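Local coordinates for protein tRNA (guanine(26)-N(2))-dimethyltransferase (Pyrococcus horikoshii, PDB 2DUL) that probably dimethylates the N2 amino group of guanine 26 in tRNAs, with S-adenosyl-L-methionine as the methyl donor, at residues A[36-41]-A[228-233]; A[216-221]-A[284-289]; A[336-341]-A[360-365]; A[342-347]-A[372-377]. All blocks are in the same frame, centred on the assembly; numbering follows the deposited sequence.

From the N terminus, helix 33-46 starts interaction 1 and the chain returns to it at residues 228-233, closing a loop of 186 intervening residues. Before that happens, residues 216-221 have already opened interaction 2, which closes at 284-289, so the two contacts cross. They also touch: strands 213-223 and 226-235 are neighbours in the mixed sheet, and interactions 1 and 2 pack helices 33-46 and 284-295 against this pair. Further along, interactions 3 and 4 cross in the same way, sharing helix 338-347 and joining it to strand 361-364 and then to helix 368-375. Their centres lie about 7 Å apart, but the centres of interactions 2 and 3 are about 23 Å apart.

Interaction 1 of 4, residues A[36-41]-A[228-233]; sequences RDIVVV and RAFVKL
Val-39 and Ile-38 of helix 33-46 make the apolar part of this contact by resting against the ring of Phe-230 on strand 226-235. CG2 of Val-39 is 4.2 Å from CE2 of Phe-230, and the two side chains cross at about a right angle. Ile-38 meets the neighbouring part of the ring, its CG2 lying 4.3 Å from CE1 of Phe-230. With CG2 of Val-39 anti to the backbone N, CG1 takes the position between that N and the carbonyl carbon, and CG2 is left to meet the ring.

The second kind of contact involves the guanidinium of Arg-228, whose NH2 approaches CB of Val-39 at 3.9 Å. Within the strand, CZ of Phe-230 sits 3.2 Å above the guanidinium plane, offset toward its rim, so the ring partly overlies one face and probably helps to hold it. The firm anchor lies outside the two segments: NH1 forms a salt bridge with Asp-136, while NH2 lies close to Arg-61, predicted to bind S-adenosyl-L-methionine, as is Arg-36.

The segment axes make 13° and lie 11.4 Å apart. Strand 226-235 runs against the parallel strands of the class I-like methyltransferase sheet, consistent with its sharing a direction with helix 33-46. Helix 60-68 flanks Val-39 through Phe-65, helix 284-295 touches Ile-38 through Met-290, and strand 226-235 lies between strands 158-164 and 213-223.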
# COMPACT_ATOMS: atom_id res chain seq x y z
N ARG A 36 10.21 1.55 2.49
CA ARG A 36 10.99 0.32 2.41
C ARG A 36 11.13 -0.36 3.78
O ARG A 36 11.16 -1.59 3.87
CB ARG A 36 12.36 0.61 1.78
CG ARG A 36 12.27 0.94 0.29
CD ARG A 36 13.64 1.16 -0.33
NE ARG A 36 14.18 2.49 -0.07
CZ ARG A 36 13.92 3.57 -0.81
NH1 ARG A 36 13.12 3.49 -1.86
NH2 ARG A 36 14.48 4.73 -0.50
N ASP A 37 11.20 0.43 4.85
CA ASP A 37 11.28 -0.15 6.19
C ASP A 37 10.04 -1.01 6.42
O ASP A 37 10.13 -2.15 6.90
CB ASP A 37 11.31 0.92 7.28
CG ASP A 37 12.69 1.50 7.53
OD1 ASP A 37 13.70 0.83 7.25
OD2 ASP A 37 12.75 2.64 8.04
N ILE A 38 8.88 -0.45 6.09
CA ILE A 38 7.60 -1.14 6.28
C ILE A 38 7.58 -2.49 5.58
O ILE A 38 7.21 -3.50 6.18
CB ILE A 38 6.41 -0.27 5.77
CG1 ILE A 38 6.41 1.09 6.47
CG2 ILE A 38 5.08 -0.98 6.03
CD1 ILE A 38 6.33 1.01 7.97
N VAL A 39 7.97 -2.51 4.31
CA VAL A 39 7.96 -3.77 3.57
C VAL A 39 8.98 -4.75 4.17
O VAL A 39 8.72 -5.95 4.26
CB VAL A 39 8.22 -3.55 2.04
CG1 VAL A 39 9.53 -2.84 1.81
CG2 VAL A 39 8.18 -4.88 1.31
N VAL A 40 10.13 -4.23 4.61
CA VAL A 40 11.15 -5.08 5.22
C VAL A 40 10.56 -5.74 6.47
O VAL A 40 10.75 -6.94 6.71
CB VAL A 40 12.41 -4.26 5.62
CG1 VAL A 40 13.25 -5.02 6.64
CG2 VAL A 40 13.24 -3.98 4.38
N VAL A 41 9.82 -4.96 7.25
CA VAL A 41 9.20 -5.49 8.46
C VAL A 41 8.21 -6.58 8.10
O VAL A 41 8.22 -7.67 8.69
CB VAL A 41 8.47 -4.38 9.24
CG1 VAL A 41 7.65 -4.99 10.38
CG2 VAL A 41 9.48 -3.39 9.80
N ARG A 228 -0.44 2.86 -0.39
CA ARG A 228 0.21 1.56 -0.31
C ARG A 228 -0.78 0.44 -0.02
O ARG A 228 -1.65 0.57 0.84
CB ARG A 228 1.24 1.59 0.83
CG ARG A 228 2.69 1.40 0.44
CD ARG A 228 2.94 0.06 -0.22
NE ARG A 228 4.34 -0.36 -0.08
CZ ARG A 228 4.97 -1.18 -0.91
NH1 ARG A 228 4.33 -1.68 -1.96
NH2 ARG A 228 6.23 -1.52 -0.68
N ALA A 229 -0.64 -0.68 -0.73
CA ALA A 229 -1.53 -1.81 -0.51
C ALA A 229 -0.79 -3.13 -0.59
O ALA A 229 -0.15 -3.44 -1.61
CB ALA A 229 -2.67 -1.79 -1.53
N PHE A 230 -0.88 -3.91 0.48
CA PHE A 230 -0.27 -5.23 0.53
C PHE A 230 -1.42 -6.22 0.57
O PHE A 230 -2.24 -6.19 1.49
CB PHE A 230 0.59 -5.41 1.79
CG PHE A 230 1.81 -4.54 1.83
CD1 PHE A 230 1.83 -3.37 2.58
CD2 PHE A 230 2.95 -4.90 1.11
CE1 PHE A 230 2.97 -2.56 2.62
CE2 PHE A 230 4.10 -4.10 1.15
CZ PHE A 230 4.11 -2.92 1.90
N VAL A 231 -1.50 -7.10 -0.43
CA VAL A 231 -2.57 -8.08 -0.47
C VAL A 231 -2.06 -9.50 -0.63
O VAL A 231 -0.99 -9.74 -1.21
CB VAL A 231 -3.58 -7.78 -1.61
CG1 VAL A 231 -4.20 -6.41 -1.40
CG2 VAL A 231 -2.89 -7.85 -2.96
N LYS A 232 -2.84 -10.44 -0.11
CA LYS A 232 -2.52 -11.86 -0.18
C LYS A 232 -3.50 -12.45 -1.18
O LYS A 232 -4.71 -12.38 -0.99
CB LYS A 232 -2.72 -12.52 1.18
CG LYS A 232 -2.52 -14.04 1.18
CD LYS A 232 -1.06 -14.42 0.96
CE LYS A 232 -0.85 -15.91 1.20
NZ LYS A 232 0.55 -16.34 1.00
N LEU A 233 -2.98 -13.03 -2.26
CA LEU A 233 -3.83 -13.63 -3.27
C LEU A 233 -4.45 -14.93 -2.75
O LEU A 233 -3.78 -15.71 -2.06
CB LEU A 233 -3.02 -13.89 -4.55
CG LEU A 233 -2.43 -12.62 -5.18
CD1 LEU A 233 -1.61 -12.97 -6.40
CD2 LEU A 233 -3.55 -11.67 -5.57

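Interaction 2 of 4, residues A[216-221]-A[284-289]; sequences DVILAY and EKIVSK
Ile-218 sets its CG2 methyl against both branches of Ile-286, 3.9 Å from CG2 and from CD1 of that residue. It does so from a classic beta bulge: Ile-218 and Leu-219 both face Phe-230 of the neighbouring strand 226-235, and each shares backbone hydrogen bonding with it. The bulge turns a corner in strand 213-223, the outermost strand at this end of the mixed sheet of the class I-like methyltransferase fold, and helix 284-295 packs against the turn.

The contact is wholly apolar at its side chains. Ile-286 has CG1 beside its backbone N (chi1 -62°) and CG2 anti to that N, which spreads the two branches so that its CG2 and CD1 both reach the one methyl of Ile-218. One residue further along each segment, Leu-219 points its CB toward the helix and its CD1 stops 4.0 Å from CG2 of Val-287, the pair crossing at about a right angle. The corner and the helix start are further connected by a backbone hydrogen bond between Ile-218 and Asp-283, whose OD1 also accepts from the N of Ile-286. Leu-42 of helix 33-46 touches both Ile-218 and Ile-286, extending the hydrophobic patch.

Besides meeting Leu-219, the CG2 methyl of Val-287 lies 4.1 Å from the carbonyl O of Ile-218, in van der Waals contact with the bulge backbone.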
# COMPACT_ATOMS: atom_id res chain seq x y z
N ASP A 216 -7.02 -10.93 0.18
CA ASP A 216 -7.20 -10.63 1.59
C ASP A 216 -6.22 -9.47 1.77
O ASP A 216 -5.07 -9.56 1.33
CB ASP A 216 -6.76 -11.78 2.49
CG ASP A 216 -7.88 -12.77 2.76
OD1 ASP A 216 -9.06 -12.39 2.63
OD2 ASP A 216 -7.57 -13.92 3.13
N VAL A 217 -6.67 -8.39 2.38
CA VAL A 217 -5.77 -7.26 2.58
C VAL A 217 -4.90 -7.53 3.80
O VAL A 217 -5.39 -7.85 4.87
CB VAL A 217 -6.55 -5.95 2.80
CG1 VAL A 217 -5.57 -4.81 3.05
CG2 VAL A 217 -7.41 -5.65 1.59
N ILE A 218 -3.58 -7.42 3.62
CA ILE A 218 -2.65 -7.62 4.71
C ILE A 218 -2.50 -6.27 5.41
O ILE A 218 -2.62 -6.16 6.63
CB ILE A 218 -1.28 -8.07 4.19
CG1 ILE A 218 -1.41 -9.45 3.53
CG2 ILE A 218 -0.27 -8.11 5.34
CD1 ILE A 218 -0.18 -9.86 2.73
N LEU A 219 -2.25 -5.24 4.61
CA LEU A 219 -2.07 -3.89 5.13
C LEU A 219 -2.17 -2.89 3.99
O LEU A 219 -1.50 -3.04 2.98
CB LEU A 219 -0.70 -3.76 5.80
CG LEU A 219 -0.26 -2.33 6.16
CD1 LEU A 219 -1.20 -1.75 7.20
CD2 LEU A 219 1.17 -2.36 6.67
N ALA A 220 -3.01 -1.88 4.17
CA ALA A 220 -3.16 -0.84 3.16
C ALA A 220 -3.24 0.46 3.93
O ALA A 220 -3.97 0.56 4.92
CB ALA A 220 -4.42 -1.05 2.35
N TYR A 221 -2.49 1.46 3.49
CA TYR A 221 -2.47 2.73 4.20
C TYR A 221 -2.08 3.89 3.30
O TYR A 221 -1.66 3.71 2.16
CB TYR A 221 -1.49 2.62 5.37
CG TYR A 221 -0.04 2.44 4.97
CD1 TYR A 221 0.78 3.54 4.73
CD2 TYR A 221 0.51 1.16 4.83
CE1 TYR A 221 2.12 3.38 4.35
CE2 TYR A 221 1.85 0.99 4.45
CZ TYR A 221 2.64 2.11 4.21
OH TYR A 221 3.96 1.96 3.84
N GLU A 284 -5.41 -7.62 11.38
CA GLU A 284 -5.08 -7.34 12.77
C GLU A 284 -3.85 -8.07 13.31
O GLU A 284 -2.93 -7.43 13.83
CB GLU A 284 -6.26 -7.68 13.69
CG GLU A 284 -7.40 -6.69 13.64
CD GLU A 284 -8.48 -7.03 14.64
OE1 GLU A 284 -8.17 -7.15 15.84
OE2 GLU A 284 -9.65 -7.19 14.22
N LYS A 285 -3.85 -9.39 13.21
CA LYS A 285 -2.74 -10.21 13.69
C LYS A 285 -1.38 -9.76 13.15
O LYS A 285 -0.47 -9.44 13.90
CB LYS A 285 -2.94 -11.68 13.30
CG LYS A 285 -4.20 -12.33 13.85
CD LYS A 285 -4.38 -13.76 13.31
CE LYS A 285 -4.67 -13.79 11.80
NZ LYS A 285 -3.54 -13.31 10.94
N ILE A 286 -1.27 -9.76 11.82
CA ILE A 286 -0.03 -9.38 11.15
C ILE A 286 0.48 -8.01 11.55
O ILE A 286 1.66 -7.85 11.90
CB ILE A 286 -0.21 -9.45 9.62
CG1 ILE A 286 -0.54 -10.89 9.21
CG2 ILE A 286 1.05 -8.97 8.91
CD1 ILE A 286 -0.84 -11.07 7.74
N VAL A 287 -0.39 -7.01 11.52
CA VAL A 287 0.02 -5.65 11.88
C VAL A 287 0.47 -5.58 13.34
O VAL A 287 1.37 -4.80 13.69
CB VAL A 287 -1.11 -4.65 11.62
CG1 VAL A 287 -0.75 -3.29 12.21
CG2 VAL A 287 -1.34 -4.52 10.11
N SER A 288 -0.14 -6.39 14.20
CA SER A 288 0.23 -6.40 15.61
C SER A 288 1.66 -6.95 15.65
O SER A 288 2.53 -6.40 16.33
CB SER A 288 -0.72 -7.30 16.41
OG SER A 288 -0.43 -7.24 17.79
N LYS A 289 1.90 -8.03 14.91
CA LYS A 289 3.22 -8.64 14.85
C LYS A 289 4.25 -7.68 14.25
O LYS A 289 5.41 -7.67 14.66
CB LYS A 289 3.20 -9.91 13.99
CG LYS A 289 2.54 -11.12 14.64
CD LYS A 289 2.88 -12.38 13.86
CE LYS A 289 2.34 -13.63 14.53
NZ LYS A 289 0.85 -13.65 14.57

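Interaction 3 of 4, residues A[336-341]-A[360-365]; sequences KKVEEI and TGIKTS
Ile-362 drives its CD1 methyl into the flank of Ile-341, 3.7 Å from CG2 and 3.8 Å from CB of that residue. This is the tight part of the contact, where helix 338-347 lies on strand 361-364. CG1 of Ile-362 takes the place anti to the carbonyl carbon (chi1 -64°), which carries CD1 out to the helix. Val-338 slides past Ile-362 in the opposite direction, with its CG1 4.0 Å from CG1 of Ile-362. Phe-371 and Thr-324 touch both isoleucines and add cover from helices 368-375 and 324-331.

Toward the corner at Thr-360 the fit is looser. CG2 of Val-338 meets backbone, lying 4.0 Å from CA of Thr-360, while the CB of this partly exposed threonine remains 4.5 Å from the same methyl. With an alanine in place of Val-338, both methyls would go, which would probably open a gap between the helix start and Ile-362 and leave the Thr-360 backbone without its apolar cover.

The opposite character belongs to Lys-337, Glu-339 and Glu-340, which are exposed. Lys-337 occupies the N-cap position, and its backbone N donates to OE2 of Glu-340 at 3.2 Å and 166°, reaching that oxygen from above the carboxylate plane. This is one half of a capping box, and the acid's negative charge probably also favours the helix N terminus. The chemistry thus divides: between these segments the joining is apolar packing, whereas the bond from N of Lys-337 probably helps to hold the first turn.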
# COMPACT_ATOMS: atom_id res chain seq x y z
N LYS A 336 -15.70 20.24 19.78
CA LYS A 336 -14.77 19.97 20.87
C LYS A 336 -13.48 19.44 20.26
O LYS A 336 -13.40 19.26 19.04
CB LYS A 336 -15.37 18.93 21.82
CG LYS A 336 -16.71 19.32 22.40
CD LYS A 336 -17.33 18.18 23.20
CE LYS A 336 -18.70 18.58 23.75
NZ LYS A 336 -19.39 17.44 24.42
N LYS A 337 -12.48 19.18 21.09
CA LYS A 337 -11.21 18.66 20.60
C LYS A 337 -11.28 17.16 20.34
O LYS A 337 -12.07 16.45 20.97
CB LYS A 337 -10.09 18.95 21.59
CG LYS A 337 -8.74 18.51 21.08
CD LYS A 337 -7.71 18.34 22.18
CE LYS A 337 -6.43 17.77 21.60
NZ LYS A 337 -6.72 16.59 20.74
N VAL A 338 -10.45 16.67 19.42
CA VAL A 338 -10.42 15.26 19.07
C VAL A 338 -10.27 14.33 20.28
O VAL A 338 -11.03 13.37 20.43
CB VAL A 338 -9.28 14.96 18.08
CG1 VAL A 338 -9.14 13.45 17.87
CG2 VAL A 338 -9.55 15.65 16.75
N GLU A 339 -9.29 14.60 21.14
CA GLU A 339 -9.07 13.77 22.31
C GLU A 339 -10.31 13.71 23.20
O GLU A 339 -10.66 12.65 23.73
CB GLU A 339 -7.89 14.29 23.14
CG GLU A 339 -7.50 13.36 24.28
CD GLU A 339 -6.50 13.97 25.24
OE1 GLU A 339 -5.43 14.44 24.78
OE2 GLU A 339 -6.77 13.98 26.46
N GLU A 340 -10.98 14.85 23.35
CA GLU A 340 -12.18 14.93 24.18
C GLU A 340 -13.33 14.12 23.58
O GLU A 340 -14.08 13.45 24.30
CB GLU A 340 -12.61 16.40 24.33
CG GLU A 340 -11.59 17.27 25.04
CD GLU A 340 -11.92 18.76 24.97
OE1 GLU A 340 -11.22 19.54 25.65
OE2 GLU A 340 -12.86 19.14 24.24
N ILE A 341 -13.46 14.19 22.26
CA ILE A 341 -14.52 13.48 21.56
C ILE A 341 -14.34 11.97 21.67
O ILE A 341 -15.30 11.24 21.92
CB ILE A 341 -14.56 13.90 20.08
CG1 ILE A 341 -14.85 15.40 19.98
CG2 ILE A 341 -15.64 13.11 19.35
CD1 ILE A 341 -14.66 15.98 18.59
N THR A 360 -7.43 15.06 12.13
CA THR A 360 -8.67 15.39 12.84
C THR A 360 -9.77 14.36 12.60
O THR A 360 -10.93 14.59 12.94
CB THR A 360 -9.19 16.78 12.42
OG1 THR A 360 -9.25 16.86 10.99
CG2 THR A 360 -8.26 17.87 12.94
N GLY A 361 -9.41 13.22 12.02
CA GLY A 361 -10.39 12.20 11.75
C GLY A 361 -10.58 11.22 12.90
O GLY A 361 -9.63 10.88 13.60
N ILE A 362 -11.81 10.77 13.10
CA ILE A 362 -12.08 9.81 14.16
C ILE A 362 -12.87 8.63 13.60
O ILE A 362 -13.93 8.81 13.00
CB ILE A 362 -12.91 10.44 15.31
CG1 ILE A 362 -12.10 11.54 15.99
CG2 ILE A 362 -13.28 9.36 16.33
CD1 ILE A 362 -12.92 12.37 16.96
N LYS A 363 -12.31 7.44 13.78
CA LYS A 363 -12.95 6.20 13.34
C LYS A 363 -13.83 5.83 14.52
O LYS A 363 -13.38 5.83 15.67
CB LYS A 363 -11.91 5.09 13.13
CG LYS A 363 -11.81 4.52 11.71
CD LYS A 363 -10.87 5.33 10.85
CE LYS A 363 -10.40 4.55 9.63
NZ LYS A 363 -11.50 4.15 8.69
N THR A 364 -15.09 5.51 14.26
CA THR A 364 -15.97 5.14 15.35
C THR A 364 -17.14 4.28 14.90
O THR A 364 -17.59 4.37 13.76
CB THR A 364 -16.53 6.38 16.08
OG1 THR A 364 -17.35 5.97 17.17
CG2 THR A 364 -17.35 7.23 15.13
N SER A 365 -17.63 3.46 15.82
CA SER A 365 -18.78 2.60 15.54
C SER A 365 -20.06 3.40 15.70
O SER A 365 -21.13 2.99 15.25
CB SER A 365 -18.78 1.41 16.51
OG SER A 365 -18.80 1.86 17.86

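Interaction 4 of 4, residues A[342-347]-A[372-377]; sequences ISALRE and IETIKR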
# COMPACT_ATOMS: atom_id res chain seq x y z
N ILE A 342 -13.11 11.51 21.48
CA ILE A 342 -12.84 10.08 21.57
C ILE A 342 -13.18 9.58 22.97
O ILE A 342 -13.83 8.54 23.13
CB ILE A 342 -11.36 9.76 21.25
CG1 ILE A 342 -11.07 10.05 19.77
CG2 ILE A 342 -11.06 8.29 21.57
CD1 ILE A 342 -9.64 9.79 19.36
N SER A 343 -12.75 10.32 23.98
CA SER A 343 -13.03 9.94 25.37
C SER A 343 -14.54 9.88 25.61
O SER A 343 -15.04 8.94 26.22
CB SER A 343 -12.39 10.93 26.34
OG SER A 343 -10.98 10.87 26.27
N ALA A 344 -15.25 10.89 25.12
CA ALA A 344 -16.70 10.95 25.28
C ALA A 344 -17.40 9.78 24.60
O ALA A 344 -18.33 9.19 25.16
CB ALA A 344 -17.23 12.27 24.73
N LEU A 345 -16.96 9.43 23.39
CA LEU A 345 -17.56 8.32 22.66
C LEU A 345 -17.36 7.00 23.39
O LEU A 345 -18.28 6.19 23.50
CB LEU A 345 -16.96 8.24 21.25
CG LEU A 345 -17.44 9.33 20.28
CD1 LEU A 345 -16.62 9.29 19.00
CD2 LEU A 345 -18.93 9.12 19.98
N ARG A 346 -16.14 6.78 23.88
CA ARG A 346 -15.82 5.56 24.60
C ARG A 346 -16.63 5.47 25.89
O ARG A 346 -17.06 4.38 26.28
CB ARG A 346 -14.32 5.51 24.91
CG ARG A 346 -13.45 5.31 23.68
CD ARG A 346 -11.97 5.37 23.99
NE ARG A 346 -11.16 5.11 22.80
CZ ARG A 346 -9.84 5.21 22.75
NH1 ARG A 346 -9.15 5.57 23.83
NH2 ARG A 346 -9.20 4.96 21.62
N GLU A 347 -16.86 6.61 26.53
CA GLU A 347 -17.66 6.62 27.76
C GLU A 347 -19.10 6.24 27.48
O GLU A 347 -19.79 5.70 28.35
CB GLU A 347 -17.60 8.00 28.43
CG GLU A 347 -16.38 8.20 29.32
CD GLU A 347 -16.43 9.51 30.09
OE1 GLU A 347 -17.49 9.84 30.67
OE2 GLU A 347 -15.39 10.21 30.13
N ILE A 372 -22.28 13.72 16.01
CA ILE A 372 -22.57 15.15 15.96
C ILE A 372 -22.98 15.69 17.33
O ILE A 372 -22.53 16.77 17.74
CB ILE A 372 -23.70 15.45 14.95
CG1 ILE A 372 -23.26 15.03 13.54
CG2 ILE A 372 -24.04 16.94 14.97
CD1 ILE A 372 -21.95 15.63 13.10
N GLU A 373 -23.84 14.96 18.02
CA GLU A 373 -24.29 15.40 19.33
C GLU A 373 -23.10 15.43 20.29
O GLU A 373 -23.04 16.26 21.19
CB GLU A 373 -25.37 14.46 19.87
CG GLU A 373 -25.97 14.92 21.20
CD GLU A 373 -27.18 14.09 21.62
OE1 GLU A 373 -27.01 12.88 21.90
OE2 GLU A 373 -28.30 14.65 21.66
N THR A 374 -22.15 14.53 20.07
CA THR A 374 -20.96 14.46 20.92
C THR A 374 -19.92 15.53 20.63
O THR A 374 -19.24 16.00 21.54
CB THR A 374 -20.28 13.09 20.79
OG1 THR A 374 -21.22 12.05 21.11
CG2 THR A 374 -19.09 13.00 21.74
N ILE A 375 -19.77 15.93 19.37
CA ILE A 375 -18.77 16.94 19.04
C ILE A 375 -19.24 18.37 19.29
O ILE A 375 -18.43 19.28 19.45
CB ILE A 375 -18.30 16.85 17.56
CG1 ILE A 375 -19.46 17.17 16.61
CG2 ILE A 375 -17.75 15.46 17.28
CD1 ILE A 375 -19.09 17.08 15.14
N LYS A 376 -20.56 18.56 19.33
CA LYS A 376 -21.14 19.88 19.58
C LYS A 376 -20.50 20.53 20.79
O LYS A 376 -20.69 20.08 21.92
CB LYS A 376 -22.65 19.76 19.81
CG LYS A 376 -23.48 19.60 18.56
CD LYS A 376 -23.63 20.92 17.81
CE LYS A 376 -24.40 21.94 18.64
NZ LYS A 376 -24.63 23.22 17.90
N ARG A 377 -19.75 21.60 20.56
CA ARG A 377 -19.09 22.30 21.65
C ARG A 377 -19.99 23.41 22.20
O ARG A 377 -20.47 23.26 23.34
CB ARG A 377 -17.76 22.90 21.17
CG ARG A 377 -16.94 23.57 22.27
CD ARG A 377 -15.51 23.83 21.81
NE ARG A 377 -15.43 24.72 20.66
CZ ARG A 377 -14.30 25.03 20.03
NH1 ARG A 377 -13.15 24.52 20.45
NH2 ARG A 377 -14.32 25.86 18.99
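Thr-374 gives up the greatest area here, and its two branches serve different partners. CG2, anti to the backbone N, presses on CB of Ala-344 at 3.6 Å, whereas OG1, beside that N (chi1 -56°), lies 3.9 Å from CD2 of Leu-345. The small alanine is consistent with the close approach of the helices: the CA atoms of Ala-344 and Thr-374 are 7.0 Å apart.

Leu-345, the next residue of helix 338-347, brings its CD2 obliquely across the threonine. The hydroxyl it touches is buried yet satisfied: OG1 of Thr-374 is hydrogen-bonded to O of Val-370, one turn back in its own helix, and to NE2 of Gln-348 just beyond helix 338-347. These two bonds probably fix the threonine's rotation and keep its methyl aimed at Ala-344. Leu-345 also touches Ala-366 and Thr-364, continuing the packing toward strand 361-364.

The pair is thus a close helix-helix packing built on small residues. In the C-terminal part of the chain, the succession of helices 302-314, 324-331 and 338-347 with strands 322-323, 352-355 and 361-364 is consistent with a winged-helix-like unit, against which the final helix 368-375 is packed.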